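Local coordinates for protein endo-xylogalacturonan hydrolase A (Aspergillus tubingensis, PDB 4C2L) that hydrolyses the xylose-substituted galacturonan backbone of xylogalacturonan, a component of the hairy regions of pectin, at residues T134-T139 and L144-L149; N159-K162 and N167-F170; F191-G194 and T200-E203; V213-S218 and I251-A256. All coordinates share one frame; numbering follows the deposited sequence.

All four contacts are buried and lie in the bore of the parallel beta-helix, each joining a strand of one sheet to a strand of another. Interactions 1, 2 and 3 each join strands that follow closely in the chain and lie in successive layers of the helix. Interaction 4 differs in that more than thirty residues separate its strands. Backbone hydrogen bonds along the helix axis join each contact to the next, from 1 through to 4. The chemistry shifts along the row. Interaction 1 is purely aliphatic, interaction 2 adds a ring edge and a buried amide, and interactions 3 and 4 each lay isoleucine methyls on a phenylalanine face. In interaction 4 residues beside the buried core also meet a sulfate and a glycan sugar.

Interaction 1 (T134-T139 and L144-L149)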
# COMPACT_ATOMS: atom_id res chain seq x y z
N THR A 134 -2.28 -7.55 -9.21
CA THR A 134 -2.18 -7.42 -7.74
C THR A 134 -2.28 -8.79 -7.11
O THR A 134 -3.08 -9.62 -7.56
CB THR A 134 -3.34 -6.53 -7.27
OG1 THR A 134 -3.10 -5.23 -7.82
CG2 THR A 134 -3.46 -6.48 -5.71
N LEU A 135 -1.48 -9.03 -6.07
CA LEU A 135 -1.43 -10.36 -5.47
C LEU A 135 -2.74 -10.73 -4.75
O LEU A 135 -3.30 -11.82 -5.00
CB LEU A 135 -0.23 -10.46 -4.50
CG LEU A 135 -0.14 -11.76 -3.72
CD1 LEU A 135 0.15 -12.92 -4.67
CD2 LEU A 135 0.96 -11.63 -2.68
N LEU A 136 -3.22 -9.85 -3.85
CA LEU A 136 -4.49 -10.07 -3.14
C LEU A 136 -5.38 -8.86 -3.41
O LEU A 136 -5.11 -7.74 -2.94
CB LEU A 136 -4.26 -10.23 -1.63
CG LEU A 136 -5.52 -10.47 -0.78
CD1 LEU A 136 -6.31 -11.69 -1.28
CD2 LEU A 136 -5.10 -10.67 0.67
N TYR A 137 -6.42 -9.09 -4.20
CA TYR A 137 -7.22 -8.01 -4.73
C TYR A 137 -8.63 -8.15 -4.19
O TYR A 137 -9.37 -9.10 -4.53
CB TYR A 137 -7.22 -8.10 -6.26
CG TYR A 137 -7.95 -7.00 -6.97
CD1 TYR A 137 -7.27 -5.83 -7.34
CD2 TYR A 137 -9.29 -7.13 -7.32
CE1 TYR A 137 -7.93 -4.80 -8.01
CE2 TYR A 137 -9.96 -6.11 -8.00
CZ TYR A 137 -9.27 -4.96 -8.34
OH TYR A 137 -9.90 -3.94 -9.01
N ILE A 138 -9.00 -7.24 -3.30
CA ILE A 138 -10.30 -7.28 -2.62
C ILE A 138 -11.16 -6.16 -3.21
O ILE A 138 -10.75 -4.99 -3.23
CB ILE A 138 -10.12 -7.08 -1.10
CG1 ILE A 138 -9.46 -8.29 -0.47
CG2 ILE A 138 -11.46 -6.80 -0.40
CD1 ILE A 138 -8.76 -7.97 0.84
N THR A 139 -12.34 -6.51 -3.71
CA THR A 139 -13.23 -5.49 -4.23
C THR A 139 -14.64 -5.78 -3.76
O THR A 139 -15.14 -6.89 -3.93
CB THR A 139 -13.15 -5.35 -5.76
OG1 THR A 139 -14.05 -4.33 -6.18
CG2 THR A 139 -13.46 -6.68 -6.48
N LEU A 144 -13.83 -9.08 6.09
CA LEU A 144 -12.73 -9.86 5.56
C LEU A 144 -11.56 -9.72 6.51
O LEU A 144 -11.23 -8.61 6.92
CB LEU A 144 -12.33 -9.36 4.17
CG LEU A 144 -13.52 -9.18 3.21
CD1 LEU A 144 -13.13 -8.38 1.98
CD2 LEU A 144 -14.09 -10.53 2.80
N GLU A 145 -10.93 -10.84 6.83
CA GLU A 145 -9.82 -10.84 7.77
C GLU A 145 -8.66 -11.60 7.11
O GLU A 145 -8.84 -12.72 6.64
CB GLU A 145 -10.28 -11.51 9.08
CG GLU A 145 -9.28 -11.47 10.22
CD GLU A 145 -8.38 -12.70 10.30
OE1 GLU A 145 -8.57 -13.70 9.56
OE2 GLU A 145 -7.46 -12.67 11.16
N ILE A 146 -7.50 -10.94 7.05
CA ILE A 146 -6.30 -11.49 6.43
C ILE A 146 -5.20 -11.42 7.47
O ILE A 146 -4.81 -10.33 7.90
CB ILE A 146 -5.88 -10.70 5.17
CG1 ILE A 146 -7.06 -10.57 4.18
CG2 ILE A 146 -4.70 -11.37 4.47
CD1 ILE A 146 -7.95 -9.38 4.48
N SER A 147 -4.65 -12.57 7.87
CA SER A 147 -3.75 -12.55 9.03
C SER A 147 -2.76 -13.70 9.11
O SER A 147 -3.00 -14.79 8.61
CB SER A 147 -4.58 -12.53 10.32
OG SER A 147 -5.28 -13.76 10.50
N GLY A 148 -1.64 -13.41 9.76
CA GLY A 148 -0.69 -14.42 10.16
C GLY A 148 0.25 -14.94 9.11
O GLY A 148 1.11 -15.77 9.40
N LEU A 149 0.12 -14.45 7.88
CA LEU A 149 0.87 -15.10 6.81
C LEU A 149 1.93 -14.20 6.22
O LEU A 149 1.98 -13.01 6.52
CB LEU A 149 -0.09 -15.63 5.75
CG LEU A 149 -1.13 -14.67 5.21
CD1 LEU A 149 -0.46 -13.84 4.13
CD2 LEU A 149 -2.30 -15.48 4.66
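Ile138 reaches across the bore of the beta-helix to two residues of the opposing strand, Leu144 and Ile146. Its CB forks the side chain. The CG2 branch, anti to the backbone N (chi1 of the CG1 branch -70°), points at Leu144, and its methyl comes within 3.3 Å of Leu144 CD1. That is closer than carbons usually approach, so the packing is tight here, with the two side chains lying alongside and pointing opposite ways. The other branch runs through CG1 in a nearly extended course (chi2 157°) to CD1, which meets Ile146 CD1 tip to tip at 4.0 Å.

Ile146 divides its own contacts in the same way. While its CD1 faces Ile138, its CG2 lies 3.9 Å from Leu136 CD2, and its CG1 is touched by the same leucine methyl. Leu136 therefore continues the apolar seam begun by Ile138, two residues further back on its strand, and every atom in the seam is carbon.

Residues 137-139 and 144-147 lie in strands of different sheets. Strand 168-176 stacks next to this layer, where Phe170 packs on Ile138 and Ile146, and Val168 on Leu144 and Ile146. Leu136 leans on Asn159 of strand 159-162, and Leu144 rests on Leu102 of strand 102-105.

Interaction 2 (N159-K162 and N167-F170)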
# COMPACT_ATOMS: atom_id res chain seq x y z
N ASN A 159 -1.44 -5.91 -1.79
CA ASN A 159 -2.84 -5.94 -1.37
C ASN A 159 -3.54 -4.69 -1.83
O ASN A 159 -3.00 -3.58 -1.70
CB ASN A 159 -2.94 -5.94 0.17
CG ASN A 159 -2.24 -7.11 0.79
OD1 ASN A 159 -2.72 -8.23 0.70
ND2 ASN A 159 -1.08 -6.87 1.39
N SER A 160 -4.74 -4.85 -2.36
CA SER A 160 -5.57 -3.72 -2.76
C SER A 160 -6.98 -3.92 -2.20
O SER A 160 -7.47 -5.06 -2.17
CB SER A 160 -5.61 -3.64 -4.28
OG SER A 160 -6.43 -2.57 -4.71
N VAL A 161 -7.63 -2.84 -1.78
CA VAL A 161 -9.01 -2.90 -1.31
C VAL A 161 -9.74 -1.78 -2.02
O VAL A 161 -9.32 -0.62 -1.98
CB VAL A 161 -9.11 -2.71 0.22
CG1 VAL A 161 -10.57 -2.76 0.67
CG2 VAL A 161 -8.30 -3.76 0.96
N LYS A 162 -10.82 -2.14 -2.71
CA LYS A 162 -11.64 -1.14 -3.38
C LYS A 162 -13.07 -1.65 -3.53
O LYS A 162 -13.48 -2.57 -2.82
CB LYS A 162 -11.04 -0.75 -4.72
CG LYS A 162 -11.07 -1.85 -5.76
CD LYS A 162 -10.53 -1.30 -7.07
CE LYS A 162 -9.02 -1.13 -6.98
NZ LYS A 162 -8.54 -0.37 -8.16
N ASN A 167 -15.18 -3.16 6.50
CA ASN A 167 -14.73 -4.02 7.61
C ASN A 167 -13.69 -5.05 7.14
O ASN A 167 -13.95 -6.26 7.10
CB ASN A 167 -15.89 -4.76 8.30
CG ASN A 167 -17.02 -3.83 8.73
OD1 ASN A 167 -16.78 -2.73 9.24
ND2 ASN A 167 -18.26 -4.29 8.56
N VAL A 168 -12.52 -4.54 6.75
CA VAL A 168 -11.44 -5.38 6.26
C VAL A 168 -10.28 -5.20 7.23
O VAL A 168 -9.87 -4.06 7.52
CB VAL A 168 -11.01 -4.94 4.85
CG1 VAL A 168 -9.88 -5.83 4.33
CG2 VAL A 168 -12.21 -4.99 3.91
N VAL A 169 -9.74 -6.31 7.72
CA VAL A 169 -8.64 -6.24 8.68
C VAL A 169 -7.45 -7.07 8.21
O VAL A 169 -7.61 -8.26 7.93
CB VAL A 169 -9.08 -6.71 10.09
CG1 VAL A 169 -7.89 -6.66 11.04
CG2 VAL A 169 -10.21 -5.85 10.61
N PHE A 170 -6.28 -6.44 8.14
CA PHE A 170 -5.02 -7.11 7.83
C PHE A 170 -4.23 -7.10 9.13
O PHE A 170 -3.97 -6.03 9.68
CB PHE A 170 -4.21 -6.33 6.78
CG PHE A 170 -4.89 -6.21 5.44
CD1 PHE A 170 -5.74 -5.13 5.17
CD2 PHE A 170 -4.66 -7.13 4.43
CE1 PHE A 170 -6.35 -4.99 3.92
CE2 PHE A 170 -5.27 -7.01 3.18
CZ PHE A 170 -6.12 -5.93 2.93
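Phe170 points the edge of its ring at Val161 across the bore of the right-handed parallel beta-helix, the fold of family 28 glycoside hydrolases. The strands 159-162 and 168-170 belong to different faces of one turn and run nearly antiparallel, 166° between their directions, with their axes 10.2 Å apart. Side chains alone fill that gap.

The apolar part centres on one methyl. Val161 CG2 lies in the plane of the Phe170 ring and meets its rim at CZ, 3.7 Å away, with CE1 almost as near. The same CG2 also approaches Val168 CG1 at 4.3 Å, so it wedges between the valine and the phenylalanine of the opposite strand. The Phe170 ring is placed for this by its chi1 of -63°, which sets CG beside the backbone N and anti to the carbonyl carbon. A further layer comes from outside the pair: Ile201 packs on Phe170, whose ring also meets that of Phe191 edge-to-face, and Val199 lies against both valines.

The polar part belongs to Asn159, a buried residue whose amide is satisfied at both ends: OD1 accepts from Gln151 NE2, and ND2 donates to Gly190 O. With both ends held, the amide plane is fixed at 55° to the Phe170 ring. Asn159 OD1 stops 3.8 Å from Phe170 CE2, approaching the ring obliquely.

Interaction 3 (F191-G194 and T200-E203); sequences FDIG and TITE
Gly194 N donates to Val161 O, a short backbone bond that ties the strand bearing Phe191 and Ile193 to its neighbour while both side chains close on Ile201. On the other flank, Phe191 O receives Ala214 N. These bonds run along the helix axis. Across the bore the contact is apolar.

Ile201 does most of the touching and offers both branches to the Phe191 ring. Its CG2 methyl sits over the face, 4.0 Å from the ring centroid and 19° off the ring normal, a CH-pi contact displaced toward the rim at CZ and CE1. The CD1 methyl lies over the same ring at its root, 3.7 Å from Phe191 CG. The isoleucine thus spans the ring from stem to tip. An Ile201 chi1 of -64° sets CG1 anti to the carbonyl carbon and CG2 anti to the backbone N, a rotation in which CG2 and CD1 both reach the ring. Ile193 joins from its own strand: it and Ile201 point at each other, and Ile193 CG1 is 4.2 Å from Ile201 CD1.

The Phe191 side chain is about 11 Å from that of Asp210, the probable proton donor. Aliphatic side chains stacked on aromatic faces in the interior belong here to the right-handed parallel beta-helix, with residues 191-194 lying at the end of one PbH1 repeat and 200-203 in the next.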
# COMPACT_ATOMS: atom_id res chain seq x y z
N PHE A 191 -0.09 -1.85 0.54
CA PHE A 191 -1.55 -1.78 0.64
C PHE A 191 -1.99 -0.57 -0.14
O PHE A 191 -1.56 0.54 0.16
CB PHE A 191 -2.01 -1.59 2.10
CG PHE A 191 -1.51 -2.65 3.02
CD1 PHE A 191 -0.24 -2.56 3.58
CD2 PHE A 191 -2.29 -3.77 3.29
CE1 PHE A 191 0.23 -3.56 4.42
CE2 PHE A 191 -1.82 -4.77 4.14
CZ PHE A 191 -0.56 -4.66 4.69
N ASP A 192 -2.84 -0.79 -1.15
CA ASP A 192 -3.45 0.31 -1.88
C ASP A 192 -4.89 0.30 -1.43
O ASP A 192 -5.65 -0.60 -1.82
CB ASP A 192 -3.39 0.06 -3.39
CG ASP A 192 -2.05 0.46 -4.01
OD1 ASP A 192 -1.15 0.95 -3.31
OD2 ASP A 192 -1.93 0.27 -5.22
N ILE A 193 -5.26 1.26 -0.58
CA ILE A 193 -6.61 1.27 0.00
C ILE A 193 -7.44 2.32 -0.70
O ILE A 193 -7.19 3.51 -0.53
CB ILE A 193 -6.56 1.51 1.54
CG1 ILE A 193 -5.60 0.50 2.21
CG2 ILE A 193 -7.97 1.46 2.13
CD1 ILE A 193 -5.97 -0.96 2.03
N GLY A 194 -8.37 1.87 -1.53
CA GLY A 194 -9.25 2.76 -2.28
C GLY A 194 -10.64 2.78 -1.67
O GLY A 194 -10.79 2.83 -0.44
N THR A 200 -8.58 -1.79 8.55
CA THR A 200 -7.54 -1.73 9.57
C THR A 200 -6.33 -2.54 9.12
O THR A 200 -6.47 -3.66 8.62
CB THR A 200 -8.05 -2.24 10.93
OG1 THR A 200 -9.13 -1.41 11.38
CG2 THR A 200 -6.92 -2.20 11.99
N ILE A 201 -5.15 -1.96 9.31
CA ILE A 201 -3.90 -2.62 8.99
C ILE A 201 -3.09 -2.53 10.27
O ILE A 201 -2.81 -1.44 10.75
CB ILE A 201 -3.14 -1.89 7.86
CG1 ILE A 201 -3.95 -1.94 6.57
CG2 ILE A 201 -1.76 -2.52 7.64
CD1 ILE A 201 -3.53 -0.92 5.54
N THR A 202 -2.71 -3.68 10.83
CA THR A 202 -2.04 -3.64 12.13
C THR A 202 -1.02 -4.75 12.29
O THR A 202 -1.26 -5.89 11.87
CB THR A 202 -3.06 -3.64 13.30
OG1 THR A 202 -2.35 -3.51 14.54
CG2 THR A 202 -3.89 -4.94 13.32
N GLU A 203 0.11 -4.39 12.88
CA GLU A 203 1.22 -5.32 13.15
C GLU A 203 1.69 -5.98 11.86
O GLU A 203 1.63 -7.20 11.69
CB GLU A 203 0.83 -6.34 14.23
CG GLU A 203 0.49 -5.67 15.56
CD GLU A 203 1.69 -5.08 16.29
OE1 GLU A 203 2.84 -5.49 16.02
OE2 GLU A 203 1.47 -4.19 17.17

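Interaction 4 (V213-S218 and I251-A256). With NAG (2-acetamido-2-deoxy-beta-D-glucopyranose), chain B; SO4 (sulfate ion), chain E.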
# COMPACT_ATOMS: atom_id res chain seq x y z
N VAL A 213 1.83 2.03 2.52
CA VAL A 213 0.37 2.10 2.48
C VAL A 213 0.07 3.32 1.64
O VAL A 213 0.68 4.38 1.86
CB VAL A 213 -0.26 2.28 3.89
CG1 VAL A 213 -1.79 2.41 3.78
CG2 VAL A 213 0.11 1.11 4.81
N ALA A 214 -0.80 3.16 0.63
CA ALA A 214 -1.24 4.28 -0.16
C ALA A 214 -2.74 4.42 0.02
O ALA A 214 -3.48 3.43 -0.13
CB ALA A 214 -0.89 4.09 -1.63
N PHE A 215 -3.16 5.62 0.39
CA PHE A 215 -4.57 5.91 0.48
C PHE A 215 -5.03 6.50 -0.83
O PHE A 215 -4.62 7.61 -1.24
CB PHE A 215 -4.87 6.81 1.67
CG PHE A 215 -4.27 6.31 2.96
CD1 PHE A 215 -4.87 5.27 3.66
CD2 PHE A 215 -3.08 6.85 3.43
CE1 PHE A 215 -4.32 4.80 4.85
CE2 PHE A 215 -2.52 6.38 4.62
CZ PHE A 215 -3.13 5.34 5.32
N LYS A 216 -5.87 5.73 -1.49
CA LYS A 216 -6.31 6.05 -2.84
C LYS A 216 -7.70 6.68 -2.77
O LYS A 216 -8.33 6.66 -1.70
CB LYS A 216 -6.31 4.77 -3.68
CG LYS A 216 -4.93 4.12 -3.75
CD LYS A 216 -3.92 5.06 -4.44
CE LYS A 216 -2.67 4.32 -4.92
NZ LYS A 216 -1.64 5.30 -5.37
N PRO A 217 -8.20 7.20 -3.90
CA PRO A 217 -9.50 7.88 -3.91
C PRO A 217 -10.62 7.06 -3.29
O PRO A 217 -10.71 5.84 -3.52
CB PRO A 217 -9.74 8.12 -5.40
CG PRO A 217 -8.37 8.37 -5.92
CD PRO A 217 -7.52 7.35 -5.20
N SER A 218 -11.45 7.73 -2.50
CA SER A 218 -12.60 7.16 -1.78
C SER A 218 -12.27 6.28 -0.58
O SER A 218 -13.16 5.63 -0.03
CB SER A 218 -13.61 6.48 -2.73
OG SER A 218 -13.96 7.39 -3.76
N ILE A 251 -8.49 9.22 8.28
CA ILE A 251 -7.38 8.26 8.28
C ILE A 251 -6.57 8.45 9.55
O ILE A 251 -6.23 9.59 9.90
CB ILE A 251 -6.45 8.52 7.07
CG1 ILE A 251 -7.22 8.54 5.72
CG2 ILE A 251 -5.27 7.56 7.06
CD1 ILE A 251 -7.91 7.25 5.34
N TYR A 252 -6.21 7.34 10.21
CA TYR A 252 -5.38 7.44 11.40
C TYR A 252 -4.24 6.44 11.29
O TYR A 252 -4.48 5.24 11.17
CB TYR A 252 -6.22 7.18 12.66
CG TYR A 252 -5.40 7.33 13.91
CD1 TYR A 252 -5.07 8.60 14.40
CD2 TYR A 252 -4.91 6.21 14.58
CE1 TYR A 252 -4.29 8.74 15.55
CE2 TYR A 252 -4.13 6.34 15.73
CZ TYR A 252 -3.82 7.61 16.19
OH TYR A 252 -3.02 7.74 17.31
N VAL A 253 -3.02 6.94 11.32
CA VAL A 253 -1.83 6.09 11.20
C VAL A 253 -0.97 6.34 12.43
O VAL A 253 -0.60 7.47 12.71
CB VAL A 253 -0.99 6.42 9.96
CG1 VAL A 253 0.23 5.50 9.92
CG2 VAL A 253 -1.82 6.25 8.69
N THR A 254 -0.66 5.28 13.16
CA THR A 254 0.20 5.43 14.34
C THR A 254 1.23 4.30 14.42
O THR A 254 0.97 3.19 13.97
CB THR A 254 -0.63 5.52 15.63
OG1 THR A 254 0.20 5.96 16.72
CG2 THR A 254 -1.32 4.17 15.97
N GLY A 255 2.40 4.62 14.97
CA GLY A 255 3.41 3.60 15.25
C GLY A 255 4.11 3.07 14.02
O GLY A 255 4.27 1.85 13.86
N ALA A 256 4.52 3.97 13.13
CA ALA A 256 5.18 3.57 11.89
C ALA A 256 6.68 3.70 12.00
O ALA A 256 7.20 4.78 12.30
CB ALA A 256 4.68 4.40 10.72
C1 NAG B . -12.61 6.67 13.85
C2 NAG B . -12.16 5.59 14.84
C3 NAG B . -12.90 4.26 14.72
C4 NAG B . -14.39 4.41 14.39
C5 NAG B . -14.62 5.50 13.34
C6 NAG B . -16.10 5.74 13.11
C7 NAG B . -9.84 5.78 15.52
C8 NAG B . -8.40 5.42 15.24
N2 NAG B . -10.74 5.31 14.67
O3 NAG B . -12.80 3.63 15.98
O4 NAG B . -14.88 3.16 13.94
O5 NAG B . -14.03 6.72 13.77
O6 NAG B . -16.65 6.22 14.31
O7 NAG B . -10.14 6.49 16.47
S SO4 E . 0.54 6.83 -7.86
O1 SO4 E . 1.97 6.49 -7.70
O2 SO4 E . 0.42 7.85 -8.93
O3 SO4 E . 0.09 7.32 -6.55
O4 SO4 E . -0.21 5.63 -8.29
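The Phe215 ring takes Ile251 on one face: the CG2 methyl lies 3.7 Å from the ring centroid, 20° off the normal and offset toward the rim. Its closest ring atom is Phe215 CZ, 3.5 Å from Ile251 CG2. Val253 approaches the same atom obliquely, with Val253 CG2 3.7 Å from Phe215 CZ, so two methyls crowd the far end of the ring from the same side. A chi1 of -51° for Phe215 sets CG anti to the carbonyl carbon and carries the ring out to strand 251-256.

The second flat group, Tyr252, faces the other way. The acetyl methyl C8 of a sugar (NAG) from a glycan attached to the protein lies obliquely to its ring, 3.6 Å from Tyr252 CD2.

In the right-handed parallel beta-helix, residues 213-218 belong to the second PbH1 repeat and 251-256 to the third. Phe215 and Val253 also pack on Ile235, and Val222 touches both Phe215 and Ile251.

Lys216, bent at chi2, brings NZ to a sulfate, probably from the crystallisation liquor. Lys216 NZ lies 2.9 Å from sulfate O3, makes a weak hydrogen bond to sulfate O4 at 3.3 Å and bonds to Gly238 O; Ser239 N also binds the sulfate.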